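Local coordinates for protein ammonium transporter (PDB 6EU6) that belongs to the ammonium transporter family and probably senses ammonium at the membrane, passing the signal on as part of a sensor histidine kinase, at residues G333-A338 / L362-A367; H141-N146 / L159-F164. One frame throughout, in Å; residues are numbered along the deposited sequence.

Interaction 1 (G333-A338 / L362-A367)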
loop_
_atom_site.group_PDB
_atom_site.type_symbol
_atom_site.label_atom_id
_atom_site.label_comp_id
_atom_site.label_asym_id
_atom_site.label_seq_id
_atom_site.Cartn_x
_atom_site.Cartn_y
_atom_site.Cartn_z
ATOM N N GLY A 333 -20.024 -14.033 -11.663
ATOM C CA GLY A 333 -18.753 -14.421 -12.236
ATOM C C GLY A 333 -18.637 -15.936 -12.438
ATOM O O GLY A 333 -18.065 -16.442 -13.411
ATOM N N THR A 334 -19.124 -16.695 -11.451
ATOM C CA THR A 334 -18.986 -18.127 -11.495
ATOM C C THR A 334 -19.796 -18.671 -12.711
ATOM O O THR A 334 -19.303 -19.575 -13.469
ATOM C CB THR A 334 -19.430 -18.691 -10.160
ATOM O OG1 THR A 334 -18.516 -18.208 -9.109
ATOM C CG2 THR A 334 -19.481 -20.270 -10.204
ATOM N N LEU A 335 -21.026 -18.158 -12.907
ATOM C CA LEU A 335 -21.829 -18.547 -14.103
ATOM C C LEU A 335 -21.169 -18.131 -15.417
ATOM O O LEU A 335 -21.176 -18.884 -16.395
ATOM C CB LEU A 335 -23.238 -18.014 -14.030
ATOM C CG LEU A 335 -24.048 -18.533 -12.865
ATOM C CD1 LEU A 335 -25.358 -17.782 -12.880
ATOM C CD2 LEU A 335 -24.262 -20.042 -12.955
ATOM N N CYS A 336 -20.530 -16.977 -15.424
ATOM C CA CYS A 336 -19.843 -16.429 -16.636
ATOM C C CYS A 336 -18.659 -17.243 -17.081
ATOM O O CYS A 336 -18.309 -17.207 -18.255
ATOM C CB CYS A 336 -19.401 -14.977 -16.381
ATOM S SG CYS A 336 -20.710 -13.738 -16.515
ATOM N N VAL A 337 -18.043 -18.014 -16.184
ATOM C CA VAL A 337 -17.042 -18.918 -16.595
ATOM C C VAL A 337 -17.530 -19.748 -17.847
ATOM O O VAL A 337 -16.821 -19.894 -18.866
ATOM C CB VAL A 337 -16.744 -19.927 -15.469
ATOM C CG1 VAL A 337 -16.061 -21.194 -16.044
ATOM C CG2 VAL A 337 -15.901 -19.296 -14.364
ATOM N N ALA A 338 -18.714 -20.336 -17.742
ATOM C CA ALA A 338 -19.270 -21.161 -18.866
ATOM C C ALA A 338 -19.467 -20.373 -20.166
ATOM O O ALA A 338 -19.258 -20.917 -21.251
ATOM C CB ALA A 338 -20.585 -21.854 -18.463
ATOM N N LEU A 362 -24.629 -25.653 -10.323
ATOM C CA LEU A 362 -24.702 -26.605 -9.239
ATOM C C LEU A 362 -23.755 -26.158 -8.125
ATOM O O LEU A 362 -24.076 -26.243 -6.959
ATOM C CB LEU A 362 -24.350 -28.021 -9.702
ATOM C CG LEU A 362 -23.983 -28.998 -8.584
ATOM C CD1 LEU A 362 -25.226 -29.201 -7.722
ATOM C CD2 LEU A 362 -23.493 -30.320 -9.165
ATOM N N GLY A 363 -22.569 -25.721 -8.497
ATOM C CA GLY A 363 -21.618 -25.170 -7.494
ATOM C C GLY A 363 -22.179 -23.976 -6.752
ATOM O O GLY A 363 -22.040 -23.853 -5.510
ATOM N N VAL A 364 -22.829 -23.105 -7.490
ATOM C CA VAL A 364 -23.464 -21.925 -6.920
ATOM C C VAL A 364 -24.517 -22.290 -5.876
ATOM O O VAL A 364 -24.596 -21.672 -4.809
ATOM C CB VAL A 364 -24.103 -21.079 -8.029
ATOM C CG1 VAL A 364 -25.141 -20.125 -7.510
ATOM C CG2 VAL A 364 -23.011 -20.318 -8.774
ATOM N N ILE A 365 -25.373 -23.242 -6.219
ATOM C CA ILE A 365 -26.453 -23.687 -5.322
ATOM C C ILE A 365 -25.959 -24.420 -4.121
ATOM O O ILE A 365 -26.507 -24.283 -3.021
ATOM C CB ILE A 365 -27.474 -24.553 -6.130
ATOM C CG1 ILE A 365 -28.291 -23.614 -6.985
ATOM C CG2 ILE A 365 -28.353 -25.356 -5.209
ATOM C CD1 ILE A 365 -28.803 -24.239 -8.254
ATOM N N VAL A 366 -24.959 -25.254 -4.299
ATOM C CA VAL A 366 -24.339 -25.940 -3.177
ATOM C C VAL A 366 -23.667 -24.933 -2.221
ATOM O O VAL A 366 -23.833 -25.040 -1.037
ATOM C CB VAL A 366 -23.334 -26.976 -3.650
ATOM C CG1 VAL A 366 -22.518 -27.517 -2.473
ATOM C CG2 VAL A 366 -24.068 -28.115 -4.386
ATOM N N ALA A 367 -22.958 -23.945 -2.764
ATOM C CA ALA A 367 -22.295 -22.890 -1.937
ATOM C C ALA A 367 -23.305 -22.111 -1.103
ATOM O O ALA A 367 -23.162 -21.927 0.148
ATOM C CB ALA A 367 -21.441 -21.949 -2.813
#
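Val364 lays its CG2 methyl against the CG2 methyl of Thr334, 3.8 Å away; the two beta-branched side chains pass alongside, pointing opposite ways, and meet by one methyl each. Both leave the backbone toward the facing helix, so a short residue on each side is enough to bridge a backbone separation of 7.4 Å between the CA atoms of Thr334 and Val364. The torsions choose which branch is used. In Val364 the touching CG2 lies beside the backbone N, while CG1 is the branch anti to it (chi1 161°). In Thr334 the methyl is anti to the backbone N, and OG1 takes the place beside that nitrogen (chi1 -64°). The threonine thus offers its apolar branch to valine and keeps its hydroxyl for hydrogen bonds with Gly330 O, one turn earlier in its own helix, and with Thr168 OG1, which satisfy this polar atom in a buried place.

Leu335 adds a looser contact. It starts out to one side, and its end swings in to bring CD2 to 4.4 Å from Val364 CG2, partly on the surface, where leucine may face lipid.

The link between these six-residue segments is therefore methyl packing alone and buries little surface. The two helices also meet elsewhere: Gln360 NE2 bonds to Thr334 O, and Leu335 and Ala338 both rest on Leu357. The ring of Phe161, from the loop before helix 167-185, also touches Thr334. Segments 333-338 and 362-367 run roughly antiparallel. They belong to helices 322-340 and 353-385, the last two long helices of the eleven-helix ammonium transporter fold, of which the second is the long closing helix.

Interaction 2 (H141-N146 / L159-F164); sequences HWAWGN and LGFIDF
Trp144 and Ala143, in the last part of helix 121-144, meet Asp163 and Phe161 in the loop that leads into helix 167-185, a helix-to-loop junction of the ammonium transporter fold. The loop begins with a Schellman motif after helix 155-158, where Gly160 takes a positive phi that suits glycine.

The polar part is one hydrogen bond. Trp144 uses its indole N-H to reach a backbone oxygen, with NE1 2.9 Å from Asp163 O. That oxygen lies at the ring edge, tilted 18° out of the indole plane; the donor sits in the carbonyl plane, but the bond is bent, with an N-H...O angle of 139°. The carboxylate of Asp163 turns to another task: OD1 accepts from the backbone N of Gly166 and Ala167, and OD2 from those of Thr168 and Val169, at the start of helix 167-185. A short acidic side chain suits this place, because four N-H groups grip the carboxylate and fix its orientation. A MES molecule, probably from the crystallisation liquor, lies close to Trp144 and bonds to Asp163 N and Phe164 O; it may mark a pocket.

The apolar part is smaller. Phe161 leaves the backbone toward the helix, and with CG anti to N (chi1 -171°) its ring edge is brought to small Ala143, whose CB lies 4.0 Å from Phe161 CD2.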
loop_
_atom_site.group_PDB
_atom_site.type_symbol
_atom_site.label_atom_id
_atom_site.label_comp_id
_atom_site.label_asym_id
_atom_site.label_seq_id
_atom_site.Cartn_x
_atom_site.Cartn_y
_atom_site.Cartn_z
ATOM N N HIS A 141 -12.507 -27.590 0.076
ATOM C CA HIS A 141 -12.059 -28.958 -0.267
ATOM C C HIS A 141 -12.867 -29.466 -1.485
ATOM O O HIS A 141 -12.303 -29.975 -2.460
ATOM C CB HIS A 141 -12.235 -29.899 0.895
ATOM C CG HIS A 141 -11.621 -31.233 0.657
ATOM N ND1 HIS A 141 -10.266 -31.449 0.770
ATOM C CD2 HIS A 141 -12.168 -32.418 0.265
ATOM C CE1 HIS A 141 -10.001 -32.718 0.503
ATOM N NE2 HIS A 141 -11.137 -33.326 0.201
ATOM N N TRP A 142 -14.166 -29.229 -1.455
ATOM C CA TRP A 142 -15.034 -29.730 -2.531
ATOM C C TRP A 142 -14.612 -29.185 -3.865
ATOM O O TRP A 142 -14.650 -29.914 -4.875
ATOM C CB TRP A 142 -16.489 -29.420 -2.256
ATOM C CG TRP A 142 -17.004 -29.988 -0.998
ATOM C CD1 TRP A 142 -16.378 -30.921 -0.188
ATOM C CD2 TRP A 142 -18.226 -29.660 -0.350
ATOM N NE1 TRP A 142 -17.153 -31.157 0.936
ATOM C CE2 TRP A 142 -18.293 -30.404 0.832
ATOM C CE3 TRP A 142 -19.267 -28.790 -0.644
ATOM C CZ2 TRP A 142 -19.349 -30.290 1.713
ATOM C CZ3 TRP A 142 -20.297 -28.712 0.211
ATOM C CH2 TRP A 142 -20.329 -29.435 1.371
ATOM N N ALA A 143 -14.240 -27.888 -3.863
ATOM C CA ALA A 143 -13.970 -27.108 -5.111
ATOM C C ALA A 143 -12.539 -27.152 -5.521
ATOM O O ALA A 143 -12.194 -27.258 -6.705
ATOM C CB ALA A 143 -14.434 -25.655 -4.916
ATOM N N TRP A 144 -11.657 -27.195 -4.522
ATOM C CA TRP A 144 -10.243 -27.040 -4.767
ATOM C C TRP A 144 -9.368 -28.111 -4.089
ATOM O O TRP A 144 -8.178 -27.938 -4.026
ATOM C CB TRP A 144 -9.798 -25.668 -4.175
ATOM C CG TRP A 144 -10.239 -24.429 -4.932
ATOM C CD1 TRP A 144 -10.839 -24.355 -6.154
ATOM C CD2 TRP A 144 -10.084 -23.089 -4.484
ATOM N NE1 TRP A 144 -11.092 -23.021 -6.504
ATOM C CE2 TRP A 144 -10.601 -22.234 -5.498
ATOM C CE3 TRP A 144 -9.532 -22.522 -3.336
ATOM C CZ2 TRP A 144 -10.581 -20.868 -5.391
ATOM C CZ3 TRP A 144 -9.486 -21.149 -3.221
ATOM C CH2 TRP A 144 -10.052 -20.323 -4.246
ATOM N N GLY A 145 -9.939 -29.170 -3.515
ATOM C CA GLY A 145 -9.164 -30.124 -2.788
ATOM C C GLY A 145 -8.201 -30.960 -3.634
ATOM O O GLY A 145 -7.365 -31.703 -3.117
ATOM N N ASN A 146 -8.226 -30.760 -4.935
ATOM C CA ASN A 146 -7.193 -31.369 -5.777
ATOM C C ASN A 146 -5.875 -30.623 -5.791
ATOM O O ASN A 146 -4.961 -31.058 -6.442
ATOM C CB ASN A 146 -7.680 -31.458 -7.227
ATOM C CG ASN A 146 -7.919 -30.082 -7.867
ATOM O OD1 ASN A 146 -8.535 -29.206 -7.326
ATOM N ND2 ASN A 146 -7.491 -29.953 -9.021
ATOM N N LEU A 159 -16.734 -33.176 -10.559
ATOM C CA LEU A 159 -17.828 -32.896 -11.530
ATOM C C LEU A 159 -17.464 -31.848 -12.577
ATOM O O LEU A 159 -18.256 -31.621 -13.496
ATOM C CB LEU A 159 -19.084 -32.431 -10.839
ATOM C CG LEU A 159 -19.665 -33.508 -9.973
ATOM C CD1 LEU A 159 -20.942 -32.950 -9.400
ATOM C CD2 LEU A 159 -19.903 -34.864 -10.676
ATOM N N GLY A 160 -16.302 -31.190 -12.441
ATOM C CA GLY A 160 -15.914 -30.132 -13.408
ATOM C C GLY A 160 -16.141 -28.658 -13.004
ATOM O O GLY A 160 -16.041 -27.768 -13.844
ATOM N N PHE A 161 -16.449 -28.413 -11.740
ATOM C CA PHE A 161 -16.603 -27.041 -11.227
ATOM C C PHE A 161 -15.294 -26.251 -11.408
ATOM O O PHE A 161 -14.227 -26.770 -11.121
ATOM C CB PHE A 161 -16.981 -27.048 -9.761
ATOM C CG PHE A 161 -17.351 -25.704 -9.222
ATOM C CD1 PHE A 161 -18.468 -25.027 -9.704
ATOM C CD2 PHE A 161 -16.599 -25.106 -8.232
ATOM C CE1 PHE A 161 -18.836 -23.787 -9.207
ATOM C CE2 PHE A 161 -16.965 -23.839 -7.719
ATOM C CZ PHE A 161 -18.060 -23.184 -8.248
ATOM N N ILE A 162 -15.426 -25.022 -11.902
ATOM C CA ILE A 162 -14.313 -24.113 -12.109
ATOM C C ILE A 162 -14.509 -22.830 -11.267
ATOM O O ILE A 162 -15.555 -22.230 -11.294
ATOM C CB ILE A 162 -14.214 -23.719 -13.577
ATOM C CG1 ILE A 162 -13.850 -24.977 -14.438
ATOM C CG2 ILE A 162 -13.169 -22.639 -13.837
ATOM C CD1 ILE A 162 -14.095 -24.737 -15.908
ATOM N N ASP A 163 -13.490 -22.474 -10.513
ATOM C CA ASP A 163 -13.432 -21.154 -9.891
ATOM C C ASP A 163 -11.940 -20.805 -9.736
ATOM O O ASP A 163 -11.287 -21.254 -8.818
ATOM C CB ASP A 163 -14.149 -21.204 -8.580
ATOM C CG ASP A 163 -14.290 -19.851 -7.930
ATOM O OD1 ASP A 163 -13.753 -18.828 -8.458
ATOM O OD2 ASP A 163 -14.904 -19.836 -6.852
ATOM N N PHE A 164 -11.418 -20.038 -10.675
ATOM C CA PHE A 164 -9.999 -19.746 -10.661
ATOM C C PHE A 164 -9.443 -19.212 -9.344
ATOM O O PHE A 164 -8.501 -19.771 -8.774
ATOM C CB PHE A 164 -9.712 -18.749 -11.803
ATOM C CG PHE A 164 -8.302 -18.293 -11.827
ATOM C CD1 PHE A 164 -7.264 -19.223 -11.950
ATOM C CD2 PHE A 164 -7.989 -16.940 -11.840
ATOM C CE1 PHE A 164 -5.947 -18.798 -11.976
ATOM C CE2 PHE A 164 -6.672 -16.528 -11.857
ATOM C CZ PHE A 164 -5.643 -17.435 -11.892
#

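Interaction 2 is buried, whereas interaction 1 is only partly so, with Leu335 and Val364 partly on the surface. Their chemistry follows: between two regular helices, whose backbone groups are largely engaged within the helices, methyls do the work; where a helix end meets an irregular loop, a carbonyl is available for a side-chain donor. Phe161 couples the two, since its CE1 atom packs 3.5 Å from Gly363 CA, where the absence of a side chain lets the ring come close. Val366 and Trp142 join helices 353-385 and 121-144 directly, Leu362 CD2 packs 3.7 Å from Leu159 CD1, and both interactions border helix 167-185.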